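Local coordinates for forkhead-associated 1 (Saccharomyces cerevisiae, PDB 6C4U), which appears to bind a phosphothreonine-containing peptide of the human transcription factor c-Myc, as a forkhead-associated domain engineered for that target, at residues 6-11 with 38-43; 20-25 with 121-126; 61-66 with 100-105; 69-74 with 117-122. All coordinates share one frame; numbering follows the deposited sequence.

Contact 1: 6-11 with 38-43; sequences FRVIST and WTFGRN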
loop_
_atom_site.group_PDB
_atom_site.type_symbol
_atom_site.label_atom_id
_atom_site.label_comp_id
_atom_site.label_asym_id
_atom_site.label_seq_id
_atom_site.Cartn_x
_atom_site.Cartn_y
_atom_site.Cartn_z
ATOM N N PHE F 6 1.456 4.230 -9.493
ATOM C CA PHE F 6 1.617 2.788 -9.338
ATOM C C PHE F 6 0.269 2.092 -9.425
ATOM O O PHE F 6 -0.788 2.726 -9.378
ATOM C CB PHE F 6 2.324 2.426 -8.018
ATOM C CG PHE F 6 1.474 2.621 -6.780
ATOM C CD1 PHE F 6 1.256 3.891 -6.251
ATOM C CD2 PHE F 6 0.918 1.538 -6.124
ATOM C CE1 PHE F 6 0.456 4.066 -5.122
ATOM C CE2 PHE F 6 0.127 1.718 -4.996
ATOM C CZ PHE F 6 -0.113 2.969 -4.508
ATOM N N ARG F 7 0.340 0.770 -9.535
ATOM C CA ARG F 7 -0.818 -0.068 -9.766
ATOM C C ARG F 7 -0.732 -1.285 -8.856
ATOM O O ARG F 7 0.350 -1.822 -8.619
ATOM C CB ARG F 7 -0.824 -0.468 -11.225
ATOM C CG ARG F 7 -1.787 -1.579 -11.589
ATOM C CD ARG F 7 -1.721 -1.854 -13.106
ATOM N NE ARG F 7 -2.383 -0.824 -13.902
ATOM C CZ ARG F 7 -1.903 -0.269 -15.036
ATOM N NH1 ARG F 7 -0.697 -0.566 -15.494
ATOM N NH2 ARG F 7 -2.622 0.650 -15.650
ATOM N N VAL F 8 -1.890 -1.724 -8.382
ATOM C CA VAL F 8 -1.974 -2.777 -7.372
ATOM C C VAL F 8 -2.851 -3.893 -7.875
ATOM O O VAL F 8 -4.019 -3.705 -8.186
ATOM C CB VAL F 8 -2.558 -2.245 -6.044
ATOM C CG1 VAL F 8 -2.796 -3.334 -5.056
ATOM C CG2 VAL F 8 -1.620 -1.235 -5.434
ATOM N N ILE F 9 -2.257 -5.077 -7.945
ATOM C CA ILE F 9 -2.861 -6.253 -8.554
ATOM C C ILE F 9 -2.980 -7.330 -7.517
ATOM O O ILE F 9 -2.016 -7.647 -6.813
ATOM C CB ILE F 9 -1.882 -6.732 -9.663
ATOM C CG1 ILE F 9 -1.583 -5.584 -10.613
ATOM C CG2 ILE F 9 -2.429 -7.876 -10.430
ATOM C CD1 ILE F 9 -0.442 -5.884 -11.524
ATOM N N SER F 10 -4.147 -8.013 -7.465
ATOM C CA SER F 10 -4.384 -9.123 -6.562
ATOM C C SER F 10 -4.022 -10.436 -7.256
ATOM O O SER F 10 -4.421 -10.630 -8.402
ATOM C CB SER F 10 -5.832 -9.145 -6.195
ATOM O OG SER F 10 -6.169 -10.104 -5.201
ATOM N N THR F 11 -3.305 -11.297 -6.551
ATOM C CA THR F 11 -2.819 -12.550 -7.071
ATOM C C THR F 11 -3.942 -13.581 -7.155
ATOM O O THR F 11 -4.175 -14.157 -8.220
ATOM C CB THR F 11 -1.697 -13.114 -6.144
ATOM O OG1 THR F 11 -2.231 -13.388 -4.822
ATOM C CG2 THR F 11 -0.504 -12.110 -6.101
ATOM N N TRP F 38 -1.617 6.938 0.465
ATOM C CA TRP F 38 -2.745 6.059 0.213
ATOM C C TRP F 38 -2.829 5.061 1.342
ATOM O O TRP F 38 -1.809 4.539 1.770
ATOM C CB TRP F 38 -2.529 5.314 -1.086
ATOM C CG TRP F 38 -2.483 6.197 -2.274
ATOM C CD1 TRP F 38 -3.548 6.685 -2.985
ATOM C CD2 TRP F 38 -1.312 6.710 -2.896
ATOM N NE1 TRP F 38 -3.106 7.433 -4.021
ATOM C CE2 TRP F 38 -1.737 7.489 -3.981
ATOM C CE3 TRP F 38 0.041 6.630 -2.618
ATOM C CZ2 TRP F 38 -0.839 8.136 -4.835
ATOM C CZ3 TRP F 38 0.937 7.293 -3.468
ATOM C CH2 TRP F 38 0.477 8.031 -4.575
ATOM N N THR F 39 -4.041 4.787 1.816
ATOM C CA THR F 39 -4.237 3.820 2.892
ATOM C C THR F 39 -5.011 2.608 2.414
ATOM O O THR F 39 -5.873 2.706 1.554
ATOM C CB THR F 39 -4.999 4.424 4.081
ATOM O OG1 THR F 39 -6.301 4.842 3.650
ATOM C CG2 THR F 39 -4.262 5.618 4.632
ATOM N N PHE F 40 -4.704 1.480 3.036
ATOM C CA PHE F 40 -5.199 0.180 2.669
ATOM C C PHE F 40 -5.774 -0.402 3.950
ATOM O O PHE F 40 -5.070 -0.471 4.956
ATOM C CB PHE F 40 -4.023 -0.685 2.183
ATOM C CG PHE F 40 -3.471 -0.274 0.858
ATOM C CD1 PHE F 40 -2.692 0.864 0.735
ATOM C CD2 PHE F 40 -3.700 -1.051 -0.278
ATOM C CE1 PHE F 40 -2.210 1.263 -0.493
ATOM C CE2 PHE F 40 -3.202 -0.651 -1.507
ATOM C CZ PHE F 40 -2.464 0.504 -1.609
ATOM N N GLY F 41 -7.033 -0.819 3.935
ATOM C CA GLY F 41 -7.604 -1.429 5.134
ATOM C C GLY F 41 -9.010 -1.980 5.023
ATOM O O GLY F 41 -9.650 -1.900 3.963
ATOM N N ARG F 42 -9.473 -2.550 6.136
ATOM C CA ARG F 42 -10.826 -3.093 6.237
ATOM C C ARG F 42 -11.902 -2.006 6.116
ATOM O O ARG F 42 -13.005 -2.268 5.637
ATOM C CB ARG F 42 -10.988 -3.880 7.551
ATOM C CG ARG F 42 -12.425 -4.210 7.933
ATOM C CD ARG F 42 -12.521 -5.369 8.903
ATOM N NE ARG F 42 -11.647 -5.228 10.073
ATOM C CZ ARG F 42 -11.943 -4.554 11.185
ATOM N NH1 ARG F 42 -13.106 -3.910 11.333
ATOM N NH2 ARG F 42 -11.048 -4.511 12.176
ATOM N N ASN F 43 -11.578 -0.795 6.567
ATOM C CA ASN F 43 -12.522 0.306 6.553
ATOM C C ASN F 43 -12.592 0.807 5.118
ATOM O O ASN F 43 -11.570 1.237 4.571
ATOM C CB ASN F 43 -12.040 1.424 7.488
ATOM C CG ASN F 43 -13.032 2.582 7.608
ATOM O OD1 ASN F 43 -13.732 2.946 6.664
ATOM N ND2 ASN F 43 -13.096 3.154 8.795
#
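Phe6 drives the edge of its ring into the indole of Trp38. It is a T-shaped pair: the phenyl ring and the six-membered ring of the indole have their centroids 5.1 Å apart and their planes at 77°. The leading atom is Phe6 CE1, which stands over one indole face, offset toward the rim, at 3.6 Å from Trp38 CE3. The Phe6 ring gets there because its CG lies between the backbone N and the carbonyl carbon (chi1 72°), a rotamer that swings its far end toward the other strand. Along the other flank of the same ring, Phe6 CE2 comes to 4.4 Å from Phe40 CZ, this time edge against edge. The two strands, 6-10 and 38-41, run nearly parallel at 12.1 Å between axes but belong to different sheets of the FHA beta sandwich, and these aromatics fill the gap between the layers. Val8, two residues along the strand and the next to point inward, sends CG2 to the rim of Phe40, 4.3 Å from its CE2. With an alanine in place of the indole of Trp38, the edge of Phe6 would probably lose the face it rests on, and a gap would open beside it. Phe20 also stacks with Phe6, and Phe61 with Phe40, extending the aromatic cluster. Beyond the strand end, Arg42 packs on the backbone of the bound peptide.

Contact 2: 20-25 with 121-126; sequences FSADIS and DKFKQS
Ile24 and Phe123 lie alongside each other, their side chains sliding past in opposite directions. Between these two side chains the nearest atoms are the methylene CG1 of Ile24 and Phe123 CE1, 3.5 Å apart, and the methylene meets the ring obliquely. Phe123 reaches out from helix 121-125 with CG anti to its backbone N (chi1 179°), which carries the ring away from the helix toward the chain that joins strand 18-21 to helix 24-29. There the ring edge also meets the backbone of Ala22, whose carbonyl O lies near the ring plane at 3.6 Å from Phe123 CE1, while the methyl CB of Ala22 sits 4.4 Å from Phe123 CZ. Ile24 extends its CD1 past the ring to Ser126, where the chain comes off the helix; CD1 is 3.9 Å from Ser126 CB. A serine in place of Ile24 lacks CG1 and CD1, and would probably leave the Phe123 ring less covered on that side and Ser126 without its apolar neighbour. Asp23 N-caps helix 24-29, its OD1 accepting from Ser25 N at 3.3 Å from above the carboxylate plane. Val5 of strand 4-10 also packs on both Phe123 and Ala22. Joined through apolar surface, the two segments owe their association here to shape and to burial of the phenyl ring, not to directional bonds.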
loop_
_atom_site.group_PDB
_atom_site.type_symbol
_atom_site.label_atom_id
_atom_site.label_comp_id
_atom_site.label_asym_id
_atom_site.label_seq_id
_atom_site.Cartn_x
_atom_site.Cartn_y
_atom_site.Cartn_z
ATOM N N PHE F 20 -3.429 4.025 -9.047
ATOM C CA PHE F 20 -3.310 5.137 -8.100
ATOM C C PHE F 20 -2.496 6.244 -8.752
ATOM O O PHE F 20 -1.312 6.045 -9.097
ATOM C CB PHE F 20 -2.612 4.659 -6.852
ATOM C CG PHE F 20 -3.441 3.736 -6.022
ATOM C CD1 PHE F 20 -4.608 4.190 -5.411
ATOM C CD2 PHE F 20 -3.075 2.418 -5.845
ATOM C CE1 PHE F 20 -5.382 3.356 -4.648
ATOM C CE2 PHE F 20 -3.861 1.578 -5.099
ATOM C CZ PHE F 20 -5.003 2.032 -4.494
ATOM N N SER F 21 -3.129 7.400 -8.940
ATOM C CA SER F 21 -2.511 8.514 -9.687
ATOM C C SER F 21 -2.319 9.720 -8.792
ATOM O O SER F 21 -2.831 9.776 -7.653
ATOM C CB SER F 21 -3.388 8.894 -10.877
ATOM O OG SER F 21 -4.710 9.063 -10.449
ATOM N N ALA F 22 -1.592 10.695 -9.326
ATOM C CA ALA F 22 -1.366 11.965 -8.645
ATOM C C ALA F 22 -1.044 13.058 -9.655
ATOM O O ALA F 22 -0.289 12.838 -10.617
ATOM C CB ALA F 22 -0.251 11.805 -7.637
ATOM N N ASP F 23 -1.613 14.237 -9.411
ATOM C CA ASP F 23 -1.379 15.426 -10.233
ATOM C C ASP F 23 0.059 15.900 -10.001
ATOM O O ASP F 23 0.427 16.183 -8.872
ATOM C CB ASP F 23 -2.390 16.510 -9.814
ATOM C CG ASP F 23 -2.377 17.749 -10.713
ATOM O OD1 ASP F 23 -1.558 17.846 -11.656
ATOM O OD2 ASP F 23 -3.213 18.639 -10.465
ATOM N N ILE F 24 0.867 15.986 -11.057
ATOM C CA ILE F 24 2.272 16.396 -10.898
ATOM C C ILE F 24 2.431 17.884 -10.503
ATOM O O ILE F 24 3.380 18.242 -9.788
ATOM C CB ILE F 24 3.120 16.027 -12.129
ATOM C CG1 ILE F 24 3.108 14.504 -12.322
ATOM C CG2 ILE F 24 4.556 16.493 -11.962
ATOM C CD1 ILE F 24 3.736 14.035 -13.620
ATOM N N SER F 25 1.509 18.741 -10.940
ATOM C CA SER F 25 1.467 20.125 -10.458
ATOM C C SER F 25 1.372 20.136 -8.938
ATOM O O SER F 25 2.301 20.570 -8.257
ATOM C CB SER F 25 0.278 20.899 -11.047
ATOM O OG SER F 25 0.446 21.134 -12.426
ATOM N N ASP F 121 7.274 3.690 -14.047
ATOM C CA ASP F 121 8.508 4.454 -14.221
ATOM C C ASP F 121 8.332 5.778 -14.954
ATOM O O ASP F 121 9.084 6.699 -14.710
ATOM C CB ASP F 121 9.569 3.612 -14.924
ATOM C CG ASP F 121 10.397 2.818 -13.940
ATOM O OD1 ASP F 121 11.237 3.437 -13.237
ATOM O OD2 ASP F 121 10.201 1.591 -13.877
ATOM N N LYS F 122 7.344 5.869 -15.832
ATOM C CA LYS F 122 7.112 7.085 -16.632
ATOM C C LYS F 122 6.738 8.272 -15.745
ATOM O O LYS F 122 7.051 9.415 -16.079
ATOM C CB LYS F 122 6.048 6.872 -17.732
ATOM C CG LYS F 122 6.406 5.770 -18.727
ATOM C CD LYS F 122 5.273 4.812 -19.115
ATOM C CE LYS F 122 5.842 3.579 -19.833
ATOM N NZ LYS F 122 5.234 2.247 -19.474
ATOM N N PHE F 123 6.095 7.996 -14.619
ATOM C CA PHE F 123 5.761 9.041 -13.642
ATOM C C PHE F 123 6.992 9.571 -12.908
ATOM O O PHE F 123 7.143 10.782 -12.746
ATOM C CB PHE F 123 4.773 8.507 -12.617
ATOM C CG PHE F 123 4.390 9.501 -11.570
ATOM C CD1 PHE F 123 3.351 10.382 -11.797
ATOM C CD2 PHE F 123 5.047 9.537 -10.355
ATOM C CE1 PHE F 123 2.963 11.298 -10.831
ATOM C CE2 PHE F 123 4.689 10.456 -9.379
ATOM C CZ PHE F 123 3.647 11.343 -9.620
ATOM N N LYS F 124 7.829 8.664 -12.430
ATOM C CA LYS F 124 9.076 9.020 -11.756
ATOM C C LYS F 124 9.920 9.913 -12.657
ATOM O O LYS F 124 10.327 11.003 -12.264
ATOM C CB LYS F 124 9.867 7.755 -11.356
ATOM C CG LYS F 124 11.153 8.032 -10.617
ATOM C CD LYS F 124 11.634 6.862 -9.756
ATOM C CE LYS F 124 12.794 7.325 -8.892
ATOM N NZ LYS F 124 13.686 6.176 -8.491
ATOM N N GLN F 125 10.153 9.446 -13.877
ATOM C CA GLN F 125 10.962 10.192 -14.856
ATOM C C GLN F 125 10.295 11.508 -15.226
ATOM O O GLN F 125 10.992 12.495 -15.437
ATOM C CB GLN F 125 11.292 9.330 -16.091
ATOM C CG GLN F 125 12.279 8.180 -15.807
ATOM C CD GLN F 125 12.134 6.979 -16.741
ATOM O OE1 GLN F 125 12.097 7.114 -17.966
ATOM N NE2 GLN F 125 12.072 5.794 -16.158
ATOM N N SER F 126 8.972 11.541 -15.264
ATOM C CA SER F 126 8.224 12.810 -15.416
ATOM C C SER F 126 8.524 13.924 -14.302
ATOM O O SER F 126 7.703 14.453 -13.501
ATOM C CB SER F 126 6.727 12.531 -15.612
ATOM O OG SER F 126 6.010 13.755 -15.598
#

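Contact 3: 61-66 with 100-105; sequences FQILLG and DEITVR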
loop_
_atom_site.group_PDB
_atom_site.type_symbol
_atom_site.label_atom_id
_atom_site.label_comp_id
_atom_site.label_asym_id
_atom_site.label_seq_id
_atom_site.Cartn_x
_atom_site.Cartn_y
_atom_site.Cartn_z
ATOM N N PHE F 61 -2.220 -0.614 6.363
ATOM C CA PHE F 61 -0.919 -0.067 5.956
ATOM C C PHE F 61 -1.125 1.116 5.034
ATOM O O PHE F 61 -2.223 1.317 4.525
ATOM C CB PHE F 61 0.004 -1.150 5.342
ATOM C CG PHE F 61 -0.500 -1.749 4.050
ATOM C CD1 PHE F 61 -1.330 -2.873 4.071
ATOM C CD2 PHE F 61 -0.131 -1.223 2.812
ATOM C CE1 PHE F 61 -1.821 -3.416 2.895
ATOM C CE2 PHE F 61 -0.607 -1.783 1.629
ATOM C CZ PHE F 61 -1.444 -2.869 1.674
ATOM N N GLN F 62 -0.075 1.915 4.872
ATOM C CA GLN F 62 -0.115 3.055 3.982
ATOM C C GLN F 62 1.031 2.944 3.020
ATOM O O GLN F 62 2.066 2.331 3.330
ATOM C CB GLN F 62 0.050 4.375 4.757
ATOM C CG GLN F 62 -0.736 4.468 6.053
ATOM C CD GLN F 62 -0.756 5.829 6.653
ATOM O OE1 GLN F 62 -1.725 6.546 6.489
ATOM N NE2 GLN F 62 0.269 6.149 7.427
ATOM N N ILE F 63 0.851 3.551 1.855
ATOM C CA ILE F 63 1.917 3.701 0.886
ATOM C C ILE F 63 2.122 5.190 0.726
ATOM O O ILE F 63 1.166 5.937 0.561
ATOM C CB ILE F 63 1.585 2.983 -0.442
ATOM C CG1 ILE F 63 1.585 1.470 -0.189
ATOM C CG2 ILE F 63 2.586 3.355 -1.530
ATOM C CD1 ILE F 63 1.185 0.620 -1.361
ATOM N N LEU F 64 3.370 5.616 0.814
ATOM C CA LEU F 64 3.706 7.028 0.793
ATOM C C LEU F 64 4.494 7.346 -0.456
ATOM O O LEU F 64 5.441 6.639 -0.785
ATOM C CB LEU F 64 4.558 7.376 2.003
ATOM C CG LEU F 64 3.889 7.518 3.352
ATOM C CD1 LEU F 64 3.061 6.324 3.781
ATOM C CD2 LEU F 64 5.003 7.846 4.344
ATOM N N LEU F 65 4.127 8.429 -1.119
ATOM C CA LEU F 65 4.914 8.940 -2.233
ATOM C C LEU F 65 5.943 9.923 -1.698
ATOM O O LEU F 65 5.584 10.980 -1.224
ATOM C CB LEU F 65 4.027 9.618 -3.282
ATOM C CG LEU F 65 4.751 10.246 -4.476
ATOM C CD1 LEU F 65 5.684 9.296 -5.194
ATOM C CD2 LEU F 65 3.747 10.737 -5.497
ATOM N N GLY F 66 7.215 9.554 -1.780
ATOM C CA GLY F 66 8.347 10.397 -1.388
ATOM C C GLY F 66 8.654 11.527 -2.356
ATOM O O GLY F 66 8.126 11.576 -3.465
ATOM N N ASP F 100 7.094 -5.676 -5.995
ATOM C CA ASP F 100 7.071 -6.169 -4.605
ATOM C C ASP F 100 5.716 -6.746 -4.252
ATOM O O ASP F 100 4.705 -6.351 -4.827
ATOM C CB ASP F 100 7.419 -5.048 -3.611
ATOM C CG ASP F 100 8.919 -4.816 -3.473
ATOM O OD1 ASP F 100 9.709 -5.480 -4.178
ATOM O OD2 ASP F 100 9.303 -3.957 -2.663
ATOM N N GLU F 101 5.711 -7.691 -3.315
ATOM C CA GLU F 101 4.485 -8.380 -2.918
ATOM C C GLU F 101 4.143 -8.090 -1.455
ATOM O O GLU F 101 4.831 -8.538 -0.527
ATOM C CB GLU F 101 4.627 -9.889 -3.151
ATOM C CG GLU F 101 3.355 -10.706 -2.974
ATOM C CD GLU F 101 3.583 -12.218 -3.183
ATOM O OE1 GLU F 101 4.749 -12.720 -3.152
ATOM O OE2 GLU F 101 2.617 -12.957 -3.412
ATOM N N ILE F 102 3.052 -7.364 -1.263
ATOM C CA ILE F 102 2.539 -7.007 0.060
ATOM C C ILE F 102 1.492 -8.037 0.456
ATOM O O ILE F 102 0.573 -8.305 -0.305
ATOM C CB ILE F 102 1.945 -5.576 0.036
ATOM C CG1 ILE F 102 3.028 -4.576 -0.411
ATOM C CG2 ILE F 102 1.489 -5.148 1.411
ATOM C CD1 ILE F 102 2.568 -3.147 -0.541
ATOM N N THR F 103 1.629 -8.600 1.652
ATOM C CA THR F 103 0.804 -9.737 2.092
ATOM C C THR F 103 0.262 -9.488 3.484
ATOM O O THR F 103 1.002 -9.023 4.342
ATOM C CB THR F 103 1.644 -11.038 2.161
ATOM O OG1 THR F 103 2.932 -10.854 1.529
ATOM C CG2 THR F 103 0.911 -12.156 1.520
ATOM N N VAL F 104 -1.010 -9.808 3.713
ATOM C CA VAL F 104 -1.619 -9.668 5.053
ATOM C C VAL F 104 -2.343 -10.961 5.408
ATOM O O VAL F 104 -2.716 -11.716 4.542
ATOM C CB VAL F 104 -2.586 -8.459 5.132
ATOM C CG1 VAL F 104 -1.859 -7.185 4.751
ATOM C CG2 VAL F 104 -3.806 -8.639 4.245
ATOM N N ARG F 105 -2.570 -11.215 6.680
ATOM C CA ARG F 105 -3.269 -12.449 7.095
ATOM C C ARG F 105 -4.767 -12.216 7.211
ATOM O O ARG F 105 -5.213 -11.100 7.561
ATOM C CB ARG F 105 -2.736 -12.920 8.417
ATOM C CG ARG F 105 -1.272 -13.342 8.362
ATOM C CD ARG F 105 -0.477 -12.990 9.621
ATOM N NE ARG F 105 -0.937 -13.712 10.808
ATOM C CZ ARG F 105 -0.806 -13.317 12.072
ATOM N NH1 ARG F 105 -0.177 -12.177 12.381
ATOM N NH2 ARG F 105 -1.314 -14.064 13.048
#
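Phe61 and Ile63 of strand 61-66 face Ile102 and Val104 of strand 101-105 with the backbones running antiparallel at 164°, their axes 10.8 Å apart, a spacing bridged by side chains alone. Ile102 is central to the contact, touching both Phe61 and Ile63. Its CG2 methyl, placed anti to the backbone N, hangs over one face of the Phe61 ring in a CH-pi contact, 4.0 Å from the ring centroid and 22° off the normal. Being offset toward the rim, this methyl is nearest Phe61 CZ, at 3.7 Å. The other branch of Ile102 runs on past the ring: its CD1 meets Phe61 CE2 at 4.1 Å and the CD1 of Ile63 at the same 4.1 Å, so one isoleucine bears on both neighbours. Val104 supplies a second methyl, CG1, 4.2 Å from Phe61 CE1 and oblique to the ring. The Phe61 ring is thus met by aliphatic groups from two successive inward-facing residues. The contact lies close to the centre of the domain, joining the two sheets of the sandwich. Ile117 of strand 112-119 packs beside Ile102, while on the Phe61 side strand 34-41 offers Phe40 and strand 71-75 offers Leu73.

Contact 4: 69-74 with 117-122; sequences GNLLLN and IFINDK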
loop_
_atom_site.group_PDB
_atom_site.type_symbol
_atom_site.label_atom_id
_atom_site.label_comp_id
_atom_site.label_asym_id
_atom_site.label_seq_id
_atom_site.Cartn_x
_atom_site.Cartn_y
_atom_site.Cartn_z
ATOM N N GLY F 69 10.216 10.558 -5.738
ATOM C CA GLY F 69 9.349 9.816 -6.659
ATOM C C GLY F 69 9.181 8.338 -6.286
ATOM O O GLY F 69 8.493 7.614 -6.991
ATOM N N ASN F 70 9.787 7.889 -5.181
ATOM C CA ASN F 70 9.705 6.491 -4.734
ATOM C C ASN F 70 8.610 6.302 -3.704
ATOM O O ASN F 70 8.071 7.240 -3.142
ATOM C CB ASN F 70 11.030 6.026 -4.114
ATOM C CG ASN F 70 12.149 5.902 -5.129
ATOM O OD1 ASN F 70 11.923 5.745 -6.332
ATOM N ND2 ASN F 70 13.371 5.945 -4.629
ATOM N N LEU F 71 8.284 5.040 -3.459
ATOM C CA LEU F 71 7.161 4.659 -2.627
ATOM C C LEU F 71 7.675 3.994 -1.366
ATOM O O LEU F 71 8.654 3.266 -1.397
ATOM C CB LEU F 71 6.245 3.726 -3.389
ATOM C CG LEU F 71 5.689 4.273 -4.705
ATOM C CD1 LEU F 71 4.937 3.235 -5.494
ATOM C CD2 LEU F 71 4.857 5.532 -4.459
ATOM N N LEU F 72 6.988 4.228 -0.264
ATOM C CA LEU F 72 7.330 3.659 1.024
ATOM C C LEU F 72 6.126 2.967 1.624
ATOM O O LEU F 72 5.001 3.434 1.452
ATOM C CB LEU F 72 7.789 4.762 1.965
ATOM C CG LEU F 72 9.072 5.460 1.557
ATOM C CD1 LEU F 72 9.156 6.770 2.324
ATOM C CD2 LEU F 72 10.300 4.619 1.862
ATOM N N LEU F 73 6.385 1.896 2.368
ATOM C CA LEU F 73 5.342 1.108 3.011
ATOM C C LEU F 73 5.385 1.262 4.547
ATOM O O LEU F 73 6.399 0.935 5.182
ATOM C CB LEU F 73 5.500 -0.358 2.597
ATOM C CG LEU F 73 4.698 -1.391 3.404
ATOM C CD1 LEU F 73 3.216 -1.245 3.160
ATOM C CD2 LEU F 73 5.115 -2.791 3.072
ATOM N N ASN F 74 4.270 1.728 5.127
ATOM C CA ASN F 74 4.139 1.960 6.573
ATOM C C ASN F 74 3.161 0.917 7.128
ATOM O O ASN F 74 1.956 1.029 6.885
ATOM C CB ASN F 74 3.644 3.433 6.818
ATOM C CG ASN F 74 3.730 3.899 8.288
ATOM O OD1 ASN F 74 2.971 4.792 8.733
ATOM N ND2 ASN F 74 4.678 3.338 9.038
ATOM N N ILE F 117 2.788 -4.704 -6.335
ATOM C CA ILE F 117 2.945 -3.309 -6.729
ATOM C C ILE F 117 3.655 -3.276 -8.051
ATOM O O ILE F 117 4.705 -3.941 -8.212
ATOM C CB ILE F 117 3.790 -2.502 -5.700
ATOM C CG1 ILE F 117 3.270 -2.706 -4.275
ATOM C CG2 ILE F 117 3.799 -1.017 -6.033
ATOM C CD1 ILE F 117 1.800 -2.421 -4.108
ATOM N N PHE F 118 3.075 -2.516 -8.984
ATOM C CA PHE F 118 3.683 -2.314 -10.282
ATOM C C PHE F 118 3.842 -0.808 -10.383
ATOM O O PHE F 118 2.862 -0.059 -10.334
ATOM C CB PHE F 118 2.871 -2.941 -11.395
ATOM C CG PHE F 118 3.335 -2.582 -12.767
ATOM C CD1 PHE F 118 4.638 -2.847 -13.238
ATOM C CD2 PHE F 118 2.454 -2.023 -13.621
ATOM C CE1 PHE F 118 5.004 -2.528 -14.510
ATOM C CE2 PHE F 118 2.816 -1.703 -14.957
ATOM C CZ PHE F 118 4.101 -1.953 -15.377
ATOM N N ILE F 119 5.089 -0.352 -10.436
ATOM C CA ILE F 119 5.445 1.022 -10.283
ATOM C C ILE F 119 5.660 1.595 -11.682
ATOM O O ILE F 119 6.493 1.115 -12.438
ATOM C CB ILE F 119 6.688 1.234 -9.429
ATOM C CG1 ILE F 119 6.473 0.562 -8.055
ATOM C CG2 ILE F 119 7.003 2.721 -9.276
ATOM C CD1 ILE F 119 7.687 0.527 -7.044
ATOM N N ASN F 120 4.887 2.630 -12.018
ATOM C CA ASN F 120 4.991 3.296 -13.302
ATOM C C ASN F 120 6.255 4.167 -13.324
ATOM O O ASN F 120 6.288 5.246 -12.709
ATOM C CB ASN F 120 3.750 4.145 -13.571
ATOM C CG ASN F 120 3.870 4.992 -14.839
ATOM O OD1 ASN F 120 4.809 4.835 -15.622
ATOM N ND2 ASN F 120 2.931 5.903 -15.045
ATOM N N ASP F 121 7.274 3.690 -14.047
ATOM C CA ASP F 121 8.508 4.454 -14.221
ATOM C C ASP F 121 8.332 5.778 -14.954
ATOM O O ASP F 121 9.084 6.699 -14.710
ATOM C CB ASP F 121 9.569 3.612 -14.924
ATOM C CG ASP F 121 10.397 2.818 -13.940
ATOM O OD1 ASP F 121 11.237 3.437 -13.237
ATOM O OD2 ASP F 121 10.201 1.591 -13.877
ATOM N N LYS F 122 7.344 5.869 -15.832
ATOM C CA LYS F 122 7.112 7.085 -16.632
ATOM C C LYS F 122 6.738 8.272 -15.745
ATOM O O LYS F 122 7.051 9.415 -16.079
ATOM C CB LYS F 122 6.048 6.872 -17.732
ATOM C CG LYS F 122 6.406 5.770 -18.727
ATOM C CD LYS F 122 5.273 4.812 -19.115
ATOM C CE LYS F 122 5.842 3.579 -19.833
ATOM N NZ LYS F 122 5.234 2.247 -19.474
#
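Leu71 and Ile119 are the residues whose backbones come nearest here, with 8.6 Å between their CA atoms. One lies at the start of strand 71-75 and the other at the end of strand 112-119, in separate sheets, and the space between is crossed by side chains. The two reach toward each other tip to tip. Leu71 ends in its CD1 methyl, 4.0 Å from Ile119 CG1 and 4.2 Å from Ile119 CD1. CG of Leu71 (chi1 -58°) and CG1 of Ile119 both lie beside the backbone N, anti to the carbonyl carbon, and from there each side chain extends toward the opposite layer. The same Leu71 CD1 also lies 4.4 Å from CG2 of Ile117, two residues back along the strand, so a single methyl is set against both isoleucines. Leu71 is buried, with Ile63 and Leu65 of strand 61-66 and Val5 and Phe6 of strand 4-10 packed around it. Past Ile119 the strand gives way to helix 121-125. Asn120 is its N-cap: OD1 accepts from Lys122 N at 2.7 Å, the donor standing above the carbonyl plane, and its ND2 donates to the carbonyl O of Ile4. On the facing segment, Gly69 has a positive phi of 90° in the turn ahead of Leu71, and the side chain of Asn70 accepts from Lys124 of the helix. Aliphatic side chains meeting between two sheets packed face to face are what is expected of the beta sandwich of FHA domains, with the short helix 121-125 following directly on strand 112-119.

Contacts 1, 3 and 4 are neighbouring parts of one interior between the two sheets. Contacts 1 and 3 have centres about 8 Å apart and join through backbone pairing of strands 34-41 and 61-66, where Trp38 O lies 2.8 Å from Ile63 N. Contact 4, its centre about 10 Å from that of contact 3, adds strand 71-75 to the same sheet, and its Leu71 CD1 lies 3.7 Å from Phe6 CB of contact 1. Contact 2 is peripheral, about 18 Å centre to centre from contacts 1 and 3, and shares helix 121-125 with contact 4. The bound peptide is reached by Arg42 of contact 1 and Arg105 of contact 3.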